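GH5 (Bacteroidetes bacterium AC2a, PDB 4YHE) is a family 5 glycoside hydrolase of the beta/alpha-barrel type, a cellulase that probably cleaves beta-glucosidic bonds in cellulose. Local coordinates at residues K40-T43 / Q44-N48; D105-A109 / A110-S114; E129-N132 / Q133-Q137; D244-Y248 / A249-K253; W368-D372 / P373-L377. One frame throughout, in Å; residues are numbered along the deposited sequence.

Contact 1 of 5, residues K40-T43 / Q44-N48; sequences KAAT and QQTFN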
loop_
_atom_site.group_PDB
_atom_site.type_symbol
_atom_site.label_atom_id
_atom_site.label_comp_id
_atom_site.label_asym_id
_atom_site.label_seq_id
_atom_site.Cartn_x
_atom_site.Cartn_y
_atom_site.Cartn_z
ATOM N N LYS A 40 18.935 -6.965 -1.789
ATOM C CA LYS A 40 19.145 -8.379 -2.002
ATOM C C LYS A 40 17.832 -9.144 -1.947
ATOM O O LYS A 40 16.829 -8.670 -1.383
ATOM C CB LYS A 40 20.201 -8.925 -1.040
ATOM C CG LYS A 40 21.552 -8.262 -1.280
ATOM C CD LYS A 40 22.671 -8.853 -0.436
ATOM C CE LYS A 40 24.013 -8.167 -0.746
ATOM N NZ LYS A 40 24.032 -6.672 -0.786
ATOM N N ALA A 41 17.838 -10.341 -2.509
ATOM C CA ALA A 41 16.600 -11.109 -2.650
ATOM C C ALA A 41 16.079 -11.549 -1.278
ATOM O O ALA A 41 16.879 -11.812 -0.389
ATOM C CB ALA A 41 16.813 -12.320 -3.547
ATOM N N ALA A 42 14.754 -11.648 -1.135
ATOM C CA ALA A 42 14.182 -12.010 0.154
ATOM C C ALA A 42 14.375 -13.491 0.419
ATOM O O ALA A 42 14.481 -14.293 -0.507
ATOM C CB ALA A 42 12.724 -11.616 0.215
ATOM N N THR A 43 14.438 -13.850 1.699
ATOM C CA THR A 43 14.590 -15.229 2.095
ATOM C C THR A 43 13.540 -15.556 3.137
ATOM O O THR A 43 12.800 -14.693 3.571
ATOM C CB THR A 43 15.990 -15.488 2.727
ATOM O OG1 THR A 43 16.157 -14.784 3.983
ATOM C CG2 THR A 43 17.072 -15.089 1.773
ATOM N N GLN A 44 13.451 -16.812 3.541
ATOM C CA GLN A 44 12.554 -17.136 4.666
ATOM C C GLN A 44 12.832 -16.315 5.897
ATOM O O GLN A 44 11.913 -15.973 6.635
ATOM C CB GLN A 44 12.674 -18.616 5.057
ATOM C CG GLN A 44 11.578 -19.095 6.013
ATOM C CD GLN A 44 10.169 -18.925 5.448
ATOM O OE1 GLN A 44 9.840 -19.447 4.382
ATOM N NE2 GLN A 44 9.326 -18.189 6.175
ATOM N N GLN A 45 14.107 -16.053 6.162
ATOM C CA GLN A 45 14.528 -15.292 7.326
ATOM C C GLN A 45 13.940 -13.864 7.291
ATOM O O GLN A 45 13.629 -13.285 8.333
ATOM C CB GLN A 45 16.064 -15.264 7.422
ATOM C CG GLN A 45 16.721 -16.611 7.804
ATOM C CD GLN A 45 16.474 -17.750 6.801
ATOM O OE1 GLN A 45 16.834 -17.677 5.591
ATOM N NE2 GLN A 45 15.847 -18.830 7.298
ATOM N N THR A 46 13.792 -13.291 6.092
ATOM C CA THR A 46 13.124 -12.009 5.962
ATOM C C THR A 46 11.751 -12.038 6.623
ATOM O O THR A 46 11.460 -11.223 7.509
ATOM C CB THR A 46 12.924 -11.597 4.488
ATOM O OG1 THR A 46 14.173 -11.687 3.788
ATOM C CG2 THR A 46 12.395 -10.179 4.400
ATOM N N PHE A 47 10.928 -12.993 6.216
ATOM C CA PHE A 47 9.551 -13.074 6.679
ATOM C C PHE A 47 9.470 -13.509 8.139
ATOM O O PHE A 47 8.603 -13.032 8.875
ATOM C CB PHE A 47 8.754 -13.986 5.768
ATOM C CG PHE A 47 8.705 -13.480 4.356
ATOM C CD1 PHE A 47 7.816 -12.481 4.005
ATOM C CD2 PHE A 47 9.573 -13.964 3.408
ATOM C CE1 PHE A 47 7.789 -11.981 2.717
ATOM C CE2 PHE A 47 9.562 -13.464 2.116
ATOM C CZ PHE A 47 8.666 -12.483 1.768
ATOM N N ASN A 48 10.393 -14.357 8.564
ATOM C CA ASN A 48 10.489 -14.702 9.996
ATOM C C ASN A 48 10.753 -13.455 10.862
ATOM O O ASN A 48 10.165 -13.269 11.943
ATOM C CB ASN A 48 11.619 -15.740 10.207
ATOM C CG ASN A 48 11.296 -17.112 9.602
ATOM O OD1 ASN A 48 10.186 -17.387 9.156
ATOM N ND2 ASN A 48 12.279 -17.995 9.631
#
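T43 and T46 face each other across the start of helix 44-53: T46 OG1 reaches back to T43 N, while T43 OG1 accepts weakly from Q45 N, one residue short of T46. The T46 OG1 to T43 N bond measures 3.0 Å, and its N-H...O angle of 177° makes it practically straight. The T46 hydroxyl lies beside its own backbone N (chi1 -52°), which turns it back over the first turn. The weak bond from Q45 N to T43 OG1 is 3.2 Å long. The two threonines thus form a capping box, with T43 as N-cap of the first barrel helix after strand 16-20. A valine in place of T46 would probably leave T43 N without its acceptor and H348 O without its hydroxyl partner. T43 OG1 is also bonded to A349 O. T43 O and A42 CB meet the F47 ring obliquely, at 3.3 Å from CD2 and 4.1 Å from CE2. The Q45 side chain crosses that of T43 at a slant, and beyond F47 lie M90 and A91 of helix 78-93.

Contact 2 of 5, residues D105-A109 / A110-S114; sequences DGFGA and ADTPS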
loop_
_atom_site.group_PDB
_atom_site.type_symbol
_atom_site.label_atom_id
_atom_site.label_comp_id
_atom_site.label_asym_id
_atom_site.label_seq_id
_atom_site.Cartn_x
_atom_site.Cartn_y
_atom_site.Cartn_z
ATOM N N ASP A 105 3.770 -1.300 -13.244
ATOM C CA ASP A 105 3.102 -1.380 -14.555
ATOM C C ASP A 105 2.306 -0.126 -14.815
ATOM O O ASP A 105 2.328 0.401 -15.938
ATOM C CB ASP A 105 2.193 -2.601 -14.635
ATOM C CG ASP A 105 2.957 -3.889 -14.407
ATOM O OD1 ASP A 105 3.292 -4.167 -13.239
ATOM O OD2 ASP A 105 3.284 -4.582 -15.386
ATOM N N GLY A 106 1.622 0.340 -13.755
ATOM C CA GLY A 106 0.810 1.536 -13.810
ATOM C C GLY A 106 1.402 2.800 -13.221
ATOM O O GLY A 106 0.678 3.735 -12.946
ATOM N N PHE A 107 2.721 2.867 -13.073
ATOM C CA PHE A 107 3.370 4.104 -12.685
ATOM C C PHE A 107 3.061 5.187 -13.728
ATOM O O PHE A 107 3.354 4.995 -14.894
ATOM C CB PHE A 107 4.869 3.868 -12.588
ATOM C CG PHE A 107 5.644 5.059 -12.140
ATOM C CD1 PHE A 107 5.674 5.411 -10.806
ATOM C CD2 PHE A 107 6.322 5.855 -13.058
ATOM C CE1 PHE A 107 6.386 6.531 -10.376
ATOM C CE2 PHE A 107 7.018 6.974 -12.639
ATOM C CZ PHE A 107 7.067 7.307 -11.295
ATOM N N GLY A 108 2.454 6.298 -13.312
ATOM C CA GLY A 108 1.931 7.300 -14.260
ATOM C C GLY A 108 2.639 8.643 -14.339
ATOM O O GLY A 108 2.163 9.550 -15.045
ATOM N N ALA A 109 3.767 8.771 -13.653
ATOM C CA ALA A 109 4.576 9.997 -13.652
ATOM C C ALA A 109 5.660 9.914 -14.721
ATOM O O ALA A 109 5.889 8.863 -15.301
ATOM C CB ALA A 109 5.211 10.209 -12.289
ATOM N N ALA A 110 6.332 11.030 -14.965
ATOM C CA ALA A 110 7.270 11.120 -16.093
ATOM C C ALA A 110 8.627 10.562 -15.719
ATOM O O ALA A 110 9.377 10.125 -16.586
ATOM C CB ALA A 110 7.394 12.556 -16.570
ATOM N N ASP A 111 8.917 10.539 -14.423
ATOM C CA ASP A 111 10.219 10.192 -13.937
ATOM C C ASP A 111 10.307 8.695 -13.664
ATOM O O ASP A 111 10.214 8.254 -12.526
ATOM C CB ASP A 111 10.531 11.008 -12.675
ATOM C CG ASP A 111 12.006 10.984 -12.310
ATOM O OD1 ASP A 111 12.841 10.598 -13.170
ATOM O OD2 ASP A 111 12.333 11.354 -11.156
ATOM N N THR A 112 10.510 7.928 -14.728
ATOM C CA THR A 112 10.606 6.473 -14.672
ATOM C C THR A 112 11.867 6.024 -15.426
ATOM O O THR A 112 12.198 6.582 -16.489
ATOM C CB THR A 112 9.354 5.790 -15.286
ATOM O OG1 THR A 112 9.634 4.408 -15.547
ATOM C CG2 THR A 112 8.918 6.455 -16.591
ATOM N N PRO A 113 12.575 5.012 -14.891
ATOM C CA PRO A 113 13.672 4.391 -15.649
ATOM C C PRO A 113 13.185 3.452 -16.783
ATOM O O PRO A 113 14.000 2.802 -17.437
ATOM C CB PRO A 113 14.421 3.612 -14.562
ATOM C CG PRO A 113 13.342 3.187 -13.602
ATOM C CD PRO A 113 12.421 4.394 -13.548
ATOM N N SER A 114 11.870 3.354 -16.988
ATOM C CA SER A 114 11.303 2.495 -18.025
ATOM C C SER A 114 10.378 3.287 -18.956
ATOM O O SER A 114 9.267 2.854 -19.267
ATOM C CB SER A 114 10.555 1.330 -17.395
ATOM O OG SER A 114 11.450 0.494 -16.672
#
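F107 brings the CD2-CE2-CZ side of its ring up to the backbone carbonyl of D111 and the CB of T112. The evidence is a cluster of short approaches: F107 CE2 lies 3.4 Å from D111 O and 3.7 Å from T112 CB, and F107 CZ is 3.5 Å from D111 O. Both partners come in obliquely. The ring is carried to them because CG stands opposite the backbone N (chi1 -178°), which swings it across the loop, and the F107 and T112 side chains slide past one another in opposite directions. One face of the ring also receives A109 N, 3.8 Å above its plane and displaced toward the rim. No hydrogen bond joins 105-109 to 110-114, so the fit between them is one of van der Waals contact.

Polar order is found within 110-114. T112 OG1 accepts from S114 N at 2.9 Å with an angle of 159°, and it is also bonded to H118 NE2, while its methyl CG2 comes within 4.1 Å of A109 O. The ring of H104 also meets that of F107, planes at nearly a right angle. D111 sits at the centre of an inverse gamma turn, and T112 to S114 make an ST turn; together they shape the long surface loop that follows strand 97-101 of the beta/alpha barrel.

Contact 3 of 5, residues E129-N132 / Q133-Q137; sequences EERN and QLIKQ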
loop_
_atom_site.group_PDB
_atom_site.type_symbol
_atom_site.label_atom_id
_atom_site.label_comp_id
_atom_site.label_asym_id
_atom_site.label_seq_id
_atom_site.Cartn_x
_atom_site.Cartn_y
_atom_site.Cartn_z
ATOM N N GLU A 129 -11.018 4.854 -26.358
ATOM C CA GLU A 129 -11.744 3.707 -25.843
ATOM C C GLU A 129 -11.182 2.392 -26.389
ATOM O O GLU A 129 -11.252 1.353 -25.718
ATOM C CB GLU A 129 -13.242 3.832 -26.128
ATOM C CG GLU A 129 -14.089 2.639 -25.696
ATOM C CD GLU A 129 -14.116 2.407 -24.189
ATOM O OE1 GLU A 129 -13.684 3.291 -23.404
ATOM O OE2 GLU A 129 -14.588 1.324 -23.788
ATOM N N GLU A 130 -10.626 2.420 -27.604
ATOM C CA GLU A 130 -9.969 1.225 -28.111
ATOM C C GLU A 130 -8.683 0.930 -27.324
ATOM O O GLU A 130 -8.351 -0.212 -27.100
ATOM C CB GLU A 130 -9.708 1.339 -29.610
ATOM C CG GLU A 130 -11.010 1.530 -30.392
ATOM C CD GLU A 130 -10.860 1.323 -31.890
ATOM O OE1 GLU A 130 -11.822 0.812 -32.508
ATOM O OE2 GLU A 130 -9.796 1.681 -32.447
ATOM N N ARG A 131 -7.970 1.950 -26.868
ATOM C CA ARG A 131 -6.818 1.687 -25.985
ATOM C C ARG A 131 -7.280 1.140 -24.611
ATOM O O ARG A 131 -6.689 0.209 -24.050
ATOM C CB ARG A 131 -5.954 2.939 -25.833
ATOM C CG ARG A 131 -4.677 2.746 -25.022
ATOM C CD ARG A 131 -3.662 1.794 -25.685
ATOM N NE ARG A 131 -2.671 1.345 -24.709
ATOM C CZ ARG A 131 -1.553 1.983 -24.368
ATOM N NH1 ARG A 131 -1.199 3.131 -24.939
ATOM N NH2 ARG A 131 -0.770 1.448 -23.422
ATOM N N ASN A 132 -8.357 1.704 -24.099
ATOM C CA ASN A 132 -8.925 1.268 -22.823
ATOM C C ASN A 132 -9.338 -0.210 -22.869
ATOM O O ASN A 132 -9.058 -0.985 -21.939
ATOM C CB ASN A 132 -10.120 2.174 -22.460
ATOM C CG ASN A 132 -10.588 1.990 -21.026
ATOM O OD1 ASN A 132 -9.840 1.535 -20.169
ATOM N ND2 ASN A 132 -11.836 2.351 -20.764
ATOM N N GLN A 133 -9.994 -0.596 -23.957
ATOM C CA GLN A 133 -10.336 -1.995 -24.217
ATOM C C GLN A 133 -9.118 -2.927 -24.199
ATOM O O GLN A 133 -9.203 -4.020 -23.654
ATOM C CB GLN A 133 -11.069 -2.141 -25.577
ATOM C CG GLN A 133 -12.583 -1.928 -25.502
ATOM C CD GLN A 133 -13.248 -1.530 -26.834
ATOM O OE1 GLN A 133 -12.659 -1.632 -27.924
ATOM N NE2 GLN A 133 -14.491 -1.066 -26.739
ATOM N N LEU A 134 -8.019 -2.514 -24.823
ATOM C CA LEU A 134 -6.782 -3.315 -24.846
ATOM C C LEU A 134 -6.183 -3.485 -23.454
ATOM O O LEU A 134 -5.724 -4.575 -23.092
ATOM C CB LEU A 134 -5.709 -2.647 -25.716
ATOM C CG LEU A 134 -5.805 -2.690 -27.242
ATOM C CD1 LEU A 134 -4.613 -1.940 -27.832
ATOM C CD2 LEU A 134 -5.836 -4.121 -27.746
ATOM N N ILE A 135 -6.158 -2.386 -22.701
ATOM C CA ILE A 135 -5.565 -2.388 -21.366
ATOM C C ILE A 135 -6.414 -3.327 -20.507
ATOM O O ILE A 135 -5.889 -4.133 -19.729
ATOM C CB ILE A 135 -5.482 -0.950 -20.802
ATOM C CG1 ILE A 135 -4.357 -0.202 -21.508
ATOM C CG2 ILE A 135 -5.282 -0.949 -19.285
ATOM C CD1 ILE A 135 -4.406 1.297 -21.356
ATOM N N LYS A 136 -7.730 -3.266 -20.688
ATOM C CA LYS A 136 -8.623 -4.124 -19.925
ATOM C C LYS A 136 -8.456 -5.609 -20.220
ATOM O O LYS A 136 -8.596 -6.456 -19.319
ATOM C CB LYS A 136 -10.072 -3.710 -20.142
ATOM C CG LYS A 136 -10.496 -2.495 -19.349
ATOM C CD LYS A 136 -11.890 -2.049 -19.803
ATOM C CE LYS A 136 -12.284 -0.729 -19.207
ATOM N NZ LYS A 136 -13.613 -0.264 -19.705
ATOM N N GLN A 137 -8.185 -5.929 -21.484
ATOM C CA GLN A 137 -7.926 -7.321 -21.897
ATOM C C GLN A 137 -6.641 -7.847 -21.240
ATOM O O GLN A 137 -6.619 -8.984 -20.754
ATOM C CB GLN A 137 -7.794 -7.422 -23.428
ATOM C CG GLN A 137 -9.112 -7.293 -24.178
ATOM C CD GLN A 137 -8.966 -7.188 -25.704
ATOM O OE1 GLN A 137 -7.988 -6.667 -26.228
ATOM N NE2 GLN A 137 -9.977 -7.660 -26.417
HETATM O O HOH W 1 -13.164 -0.339 -22.439
#
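Residues 129-132 and 133-137 are successive turns of one continuous alpha-helix, joined by four i to i+4 backbone bonds. Q133 N to E129 O and K136 N to N132 O each measure 2.9 Å, and I135 N to R131 O is 3.0 Å; L134 N to E130 O completes the set at a longer 3.3 Å. The I135 bond meets its acceptor nearly end-on, with a C=O...N angle of 161°, whereas the other three donors are tilted from the carbonyl plane.

Along one side of the helix N132 and K136 meet at a slant. K136 stretches out beyond CG until its CE reaches 3.5 Å from N132 OD1, bringing two donors, N132 ND2 and K136 NZ, close together. E188 OE1 of helix 181-199 resolves this, since it accepts from N132 ND2 and forms a salt bridge with K136 NZ; N132 OD1 is bonded to W189 NE1. Helix 129-149 is thereby fastened to helix 181-199, its successor around the outside of the barrel.

E129 doubles back at chi2 (65°) and takes a weak bond from N132 ND2. Its OE2 lies 4.5 Å from K136 NZ, beyond salt-bridge range, and a water spans the gap by donating to E129 OE2 and accepting from K136 NZ. The amide of Q133 crosses the E129 carboxylate almost perpendicularly. R131 also bends at chi2, bringing NE to 3.8 Å from I135 CD1.

Contact 4 of 5, residues D244-Y248 / A249-K253; sequences DPWDY and AGSAK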
loop_
_atom_site.group_PDB
_atom_site.type_symbol
_atom_site.label_atom_id
_atom_site.label_comp_id
_atom_site.label_asym_id
_atom_site.label_seq_id
_atom_site.Cartn_x
_atom_site.Cartn_y
_atom_site.Cartn_z
ATOM N N ASP A 244 1.426 11.625 4.484
ATOM C CA ASP A 244 0.968 12.973 4.820
ATOM C C ASP A 244 1.496 13.448 6.172
ATOM O O ASP A 244 1.546 12.644 7.121
ATOM C CB ASP A 244 -0.570 13.021 4.866
ATOM C CG ASP A 244 -1.231 12.688 3.529
ATOM O OD1 ASP A 244 -0.815 13.232 2.499
ATOM O OD2 ASP A 244 -2.173 11.850 3.511
ATOM N N PRO A 245 1.875 14.742 6.280
ATOM C CA PRO A 245 1.976 15.661 5.130
ATOM C C PRO A 245 3.300 15.456 4.409
ATOM O O PRO A 245 4.326 15.262 5.034
ATOM C CB PRO A 245 1.909 17.047 5.783
ATOM C CG PRO A 245 2.522 16.840 7.130
ATOM C CD PRO A 245 2.269 15.409 7.536
ATOM N N TRP A 246 3.290 15.543 3.090
ATOM C CA TRP A 246 4.412 15.103 2.319
ATOM C C TRP A 246 5.700 15.811 2.676
ATOM O O TRP A 246 6.752 15.178 2.725
ATOM C CB TRP A 246 4.126 15.289 0.797
ATOM C CG TRP A 246 5.300 14.881 -0.023
ATOM C CD1 TRP A 246 6.151 15.698 -0.689
ATOM C CD2 TRP A 246 5.786 13.550 -0.227
ATOM N NE1 TRP A 246 7.123 14.978 -1.288
ATOM C CE2 TRP A 246 6.920 13.651 -1.045
ATOM C CE3 TRP A 246 5.370 12.291 0.194
ATOM C CZ2 TRP A 246 7.638 12.544 -1.455
ATOM C CZ3 TRP A 246 6.077 11.177 -0.229
ATOM C CH2 TRP A 246 7.212 11.314 -1.024
ATOM N N ASP A 247 5.658 17.128 2.918
ATOM C CA ASP A 247 6.913 17.850 3.162
ATOM C C ASP A 247 7.524 17.622 4.589
ATOM O O ASP A 247 8.635 18.083 4.894
ATOM C CB ASP A 247 6.763 19.308 2.805
ATOM C CG ASP A 247 6.793 19.536 1.285
ATOM O OD1 ASP A 247 7.393 18.715 0.563
ATOM O OD2 ASP A 247 6.175 20.534 0.858
ATOM N N TYR A 248 6.790 16.894 5.411
ATOM C CA TYR A 248 7.354 16.272 6.615
ATOM C C TYR A 248 7.786 14.824 6.380
ATOM O O TYR A 248 8.966 14.477 6.562
ATOM C CB TYR A 248 6.375 16.332 7.789
ATOM C CG TYR A 248 6.923 15.519 8.931
ATOM C CD1 TYR A 248 8.056 15.938 9.619
ATOM C CD2 TYR A 248 6.386 14.282 9.230
ATOM C CE1 TYR A 248 8.617 15.147 10.622
ATOM C CE2 TYR A 248 6.924 13.481 10.232
ATOM C CZ TYR A 248 8.057 13.897 10.910
ATOM O OH TYR A 248 8.607 13.091 11.920
ATOM N N ALA A 249 6.832 13.968 5.999
ATOM C CA ALA A 249 7.058 12.526 5.946
ATOM C C ALA A 249 7.886 12.022 4.776
ATOM O O ALA A 249 8.644 11.050 4.926
ATOM C CB ALA A 249 5.734 11.782 5.968
ATOM N N GLY A 250 7.745 12.671 3.617
ATOM C CA GLY A 250 8.328 12.192 2.399
ATOM C C GLY A 250 9.547 12.954 1.925
ATOM O O GLY A 250 10.623 12.370 1.783
ATOM N N SER A 251 9.400 14.259 1.703
ATOM C CA SER A 251 10.549 15.069 1.239
ATOM C C SER A 251 11.444 15.479 2.382
ATOM O O SER A 251 12.595 15.795 2.155
ATOM C CB SER A 251 10.109 16.304 0.465
ATOM O OG SER A 251 9.454 17.205 1.328
ATOM N N ALA A 252 10.915 15.498 3.611
ATOM C CA ALA A 252 11.662 15.951 4.791
ATOM C C ALA A 252 12.230 17.362 4.662
ATOM O O ALA A 252 13.327 17.636 5.146
ATOM C CB ALA A 252 12.796 14.982 5.108
ATOM N N LYS A 253 11.506 18.256 3.980
ATOM C CA LYS A 253 11.843 19.647 4.040
ATOM C C LYS A 253 11.691 20.166 5.459
ATOM O O LYS A 253 12.449 21.060 5.887
ATOM C CB LYS A 253 10.937 20.455 3.141
ATOM C CG LYS A 253 11.265 20.303 1.671
ATOM C CD LYS A 253 10.242 21.038 0.862
ATOM C CE LYS A 253 10.277 20.649 -0.589
ATOM N NZ LYS A 253 11.509 21.066 -1.264
#
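A249, D247 and W246 carry much of the contact, each in a different way. A249 is held through its backbone: A249 N donates to P245 O at 3.0 Å, an oxygen that also accepts from Y248 N, and the A249 methyl group touches Y313 of helix 304-323.

D247 reaches forward with its carboxylate. S251 OG donates to D247 OD1 at 2.7 Å, meeting it on the anti side and 21° out of the carboxylate plane. The serine hydroxyl is set between its own N and carbonyl carbon (chi1 68°), which turns it back toward the aspartate. K253 runs alongside D247 in the same direction, its CD 3.7 Å from D247 OD1.

W246 uses one indole face. G250 CA sits 3.5 Å from the centroid of the six-membered ring, only 9° off the ring normal, a clear CH-pi contact, and S251 N lies over the same face. A CB on G250 would run into W246 CE3, so the absence of a side chain is what lets the ring come this close. W246 O accepts from both G250 N and S251 N, which approach from opposite faces of its plane. The arrangement is a one-turn helix, 246-249, led by cis-proline P245 at its N-cap and running out into loop 250-253, after barrel strand 236-242.

Contact 5 of 5, residues W368-D372 / P373-L377; sequences WENND and PNYTL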
loop_
_atom_site.group_PDB
_atom_site.type_symbol
_atom_site.label_atom_id
_atom_site.label_comp_id
_atom_site.label_asym_id
_atom_site.label_seq_id
_atom_site.Cartn_x
_atom_site.Cartn_y
_atom_site.Cartn_z
ATOM N N TRP A 368 -0.532 0.692 17.641
ATOM C CA TRP A 368 -1.685 0.061 17.047
ATOM C C TRP A 368 -2.214 -1.058 17.939
ATOM O O TRP A 368 -3.415 -1.155 18.113
ATOM C CB TRP A 368 -1.383 -0.506 15.654
ATOM C CG TRP A 368 -2.561 -0.768 14.846
ATOM C CD1 TRP A 368 -3.132 0.067 13.899
ATOM C CD2 TRP A 368 -3.373 -1.962 14.857
ATOM N NE1 TRP A 368 -4.246 -0.529 13.375
ATOM C CE2 TRP A 368 -4.409 -1.771 13.927
ATOM C CE3 TRP A 368 -3.312 -3.163 15.555
ATOM C CZ2 TRP A 368 -5.398 -2.739 13.691
ATOM C CZ3 TRP A 368 -4.293 -4.116 15.322
ATOM C CH2 TRP A 368 -5.310 -3.905 14.408
ATOM N N GLU A 369 -1.303 -1.898 18.461
ATOM C CA GLU A 369 -1.682 -3.135 19.158
ATOM C C GLU A 369 -2.171 -2.904 20.607
ATOM O O GLU A 369 -2.835 -3.776 21.179
ATOM C CB GLU A 369 -0.493 -4.097 19.236
ATOM C CG GLU A 369 -0.060 -4.672 17.897
ATOM C CD GLU A 369 -0.938 -5.769 17.393
ATOM O OE1 GLU A 369 -1.945 -6.135 18.045
ATOM O OE2 GLU A 369 -0.618 -6.321 16.327
ATOM N N ASN A 370 -1.798 -1.783 21.191
ATOM C CA ASN A 370 -2.105 -1.515 22.586
ATOM C C ASN A 370 -3.608 -1.672 22.884
ATOM O O ASN A 370 -4.488 -1.199 22.140
ATOM C CB ASN A 370 -1.563 -0.146 22.986
ATOM C CG ASN A 370 -1.771 0.170 24.456
ATOM O OD1 ASN A 370 -2.912 0.231 24.930
ATOM N ND2 ASN A 370 -0.681 0.456 25.157
ATOM N N ASN A 371 -3.905 -2.415 23.952
ATOM C CA ASN A 371 -5.293 -2.753 24.288
ATOM C C ASN A 371 -5.734 -2.181 25.628
ATOM O O ASN A 371 -6.738 -2.611 26.180
ATOM C CB ASN A 371 -5.486 -4.267 24.323
ATOM C CG ASN A 371 -5.299 -4.907 22.974
ATOM O OD1 ASN A 371 -5.878 -4.478 21.966
ATOM N ND2 ASN A 371 -4.489 -5.960 22.945
ATOM N N ASP A 372 -4.967 -1.231 26.133
ATOM C CA ASP A 372 -5.271 -0.556 27.354
ATOM C C ASP A 372 -6.214 0.634 27.061
ATOM O O ASP A 372 -5.867 1.558 26.323
ATOM C CB ASP A 372 -3.959 -0.126 27.996
ATOM C CG ASP A 372 -4.153 0.662 29.263
ATOM O OD1 ASP A 372 -5.315 0.837 29.712
ATOM O OD2 ASP A 372 -3.114 1.121 29.790
ATOM N N PRO A 373 -7.410 0.636 27.670
ATOM C CA PRO A 373 -8.317 1.765 27.398
ATOM C C PRO A 373 -7.830 3.126 27.929
ATOM O O PRO A 373 -8.334 4.171 27.496
ATOM C CB PRO A 373 -9.639 1.309 28.020
ATOM C CG PRO A 373 -9.211 0.407 29.145
ATOM C CD PRO A 373 -7.980 -0.307 28.657
ATOM N N ASN A 374 -6.831 3.130 28.802
ATOM C CA ASN A 374 -6.177 4.363 29.186
ATOM C C ASN A 374 -5.096 4.909 28.242
ATOM O O ASN A 374 -4.576 6.013 28.441
ATOM C CB ASN A 374 -5.590 4.160 30.557
ATOM C CG ASN A 374 -6.664 3.695 31.528
ATOM O OD1 ASN A 374 -7.460 4.499 32.038
ATOM N ND2 ASN A 374 -6.748 2.383 31.710
ATOM N N TYR A 375 -4.690 4.081 27.293
ATOM C CA TYR A 375 -3.786 4.500 26.213
ATOM C C TYR A 375 -4.685 5.064 25.136
ATOM O O TYR A 375 -5.476 4.353 24.535
ATOM C CB TYR A 375 -2.967 3.303 25.707
ATOM C CG TYR A 375 -1.979 3.642 24.587
ATOM C CD1 TYR A 375 -0.769 4.269 24.864
ATOM C CD2 TYR A 375 -2.274 3.341 23.252
ATOM C CE1 TYR A 375 0.127 4.586 23.841
ATOM C CE2 TYR A 375 -1.372 3.684 22.221
ATOM C CZ TYR A 375 -0.191 4.306 22.531
ATOM O OH TYR A 375 0.758 4.608 21.552
ATOM N N THR A 376 -4.588 6.368 24.940
ATOM C CA THR A 376 -5.493 7.078 24.085
ATOM C C THR A 376 -4.711 8.039 23.193
ATOM O O THR A 376 -3.545 8.340 23.419
ATOM C CB THR A 376 -6.474 7.944 24.921
ATOM O OG1 THR A 376 -5.739 8.960 25.581
ATOM C CG2 THR A 376 -7.204 7.111 25.983
ATOM N N LEU A 377 -5.421 8.597 22.233
ATOM C CA LEU A 377 -4.831 9.585 21.375
ATOM C C LEU A 377 -4.351 10.778 22.225
ATOM O O LEU A 377 -3.249 11.289 22.037
ATOM C CB LEU A 377 -5.862 10.010 20.346
ATOM C CG LEU A 377 -5.275 10.275 18.984
ATOM C CD1 LEU A 377 -4.269 9.202 18.540
ATOM C CD2 LEU A 377 -6.394 10.466 17.966
#
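N370 and Y375 form the close-packed part of this turn, the asparagine amide stacked on the tyrosine ring with their planes 23° apart. N370 ND2 stands 3.5 Å above the ring plane, displaced toward the rim, and N370 OD1 approaches Y375 CB to 3.2 Å. With CG opposite its backbone N (chi1 -176°), N370 puts the amide over the ring, and OD1 accepts from D372 N at 2.8 Å to close an Asx turn. At the far end of the ring, Y375 OH is hydrogen-bonded to S367 OG, and the side chain also touches R315 and K319 of helix 304-323.

Sharing D372 with the Asx turn, a type I beta turn runs from D372 to Y375, closed by Y375 N to D372 O at 2.9 Å. These two turns carry the chain from helix 357-369 toward helix 377-382.

P373 and N374 make the exposed side, where polar bonds replace packing. D372 OD1 grips N374 twice: ND2 donates to its syn lone pair at 2.9 Å, and N374 N, at the same length, comes from above the carboxylate plane. With alanine at D372 the shared acceptor is gone, and N374 N and ND2 would probably lose their partner, leaving the N374 amide free to turn. N371, also exposed, has its OD1 bonded to R322.

All five contacts are local and follow one another along the chain from contact 1 to contact 5, spread round a closed barrel of eight parallel strands. Contact 1 starts helix 44-53, contact 3 lies on helix 129-149, and contacts 2 and 4 shape the loops after strands 97-101 and 236-242. Contact 5 comes where helix 357-369 ends. Contacts 2 and 3 are closest, with centres about 19 Å apart and nearest atoms about 8 Å; contacts 3 and 5 are farthest, their centres about 48 Å apart on opposite sides of the chain's centre. Helix 304-323 links contacts 4 and 5, through Y313 and R315 respectively. Each contact therefore orders its own stretch of the helices and loops round the barrel.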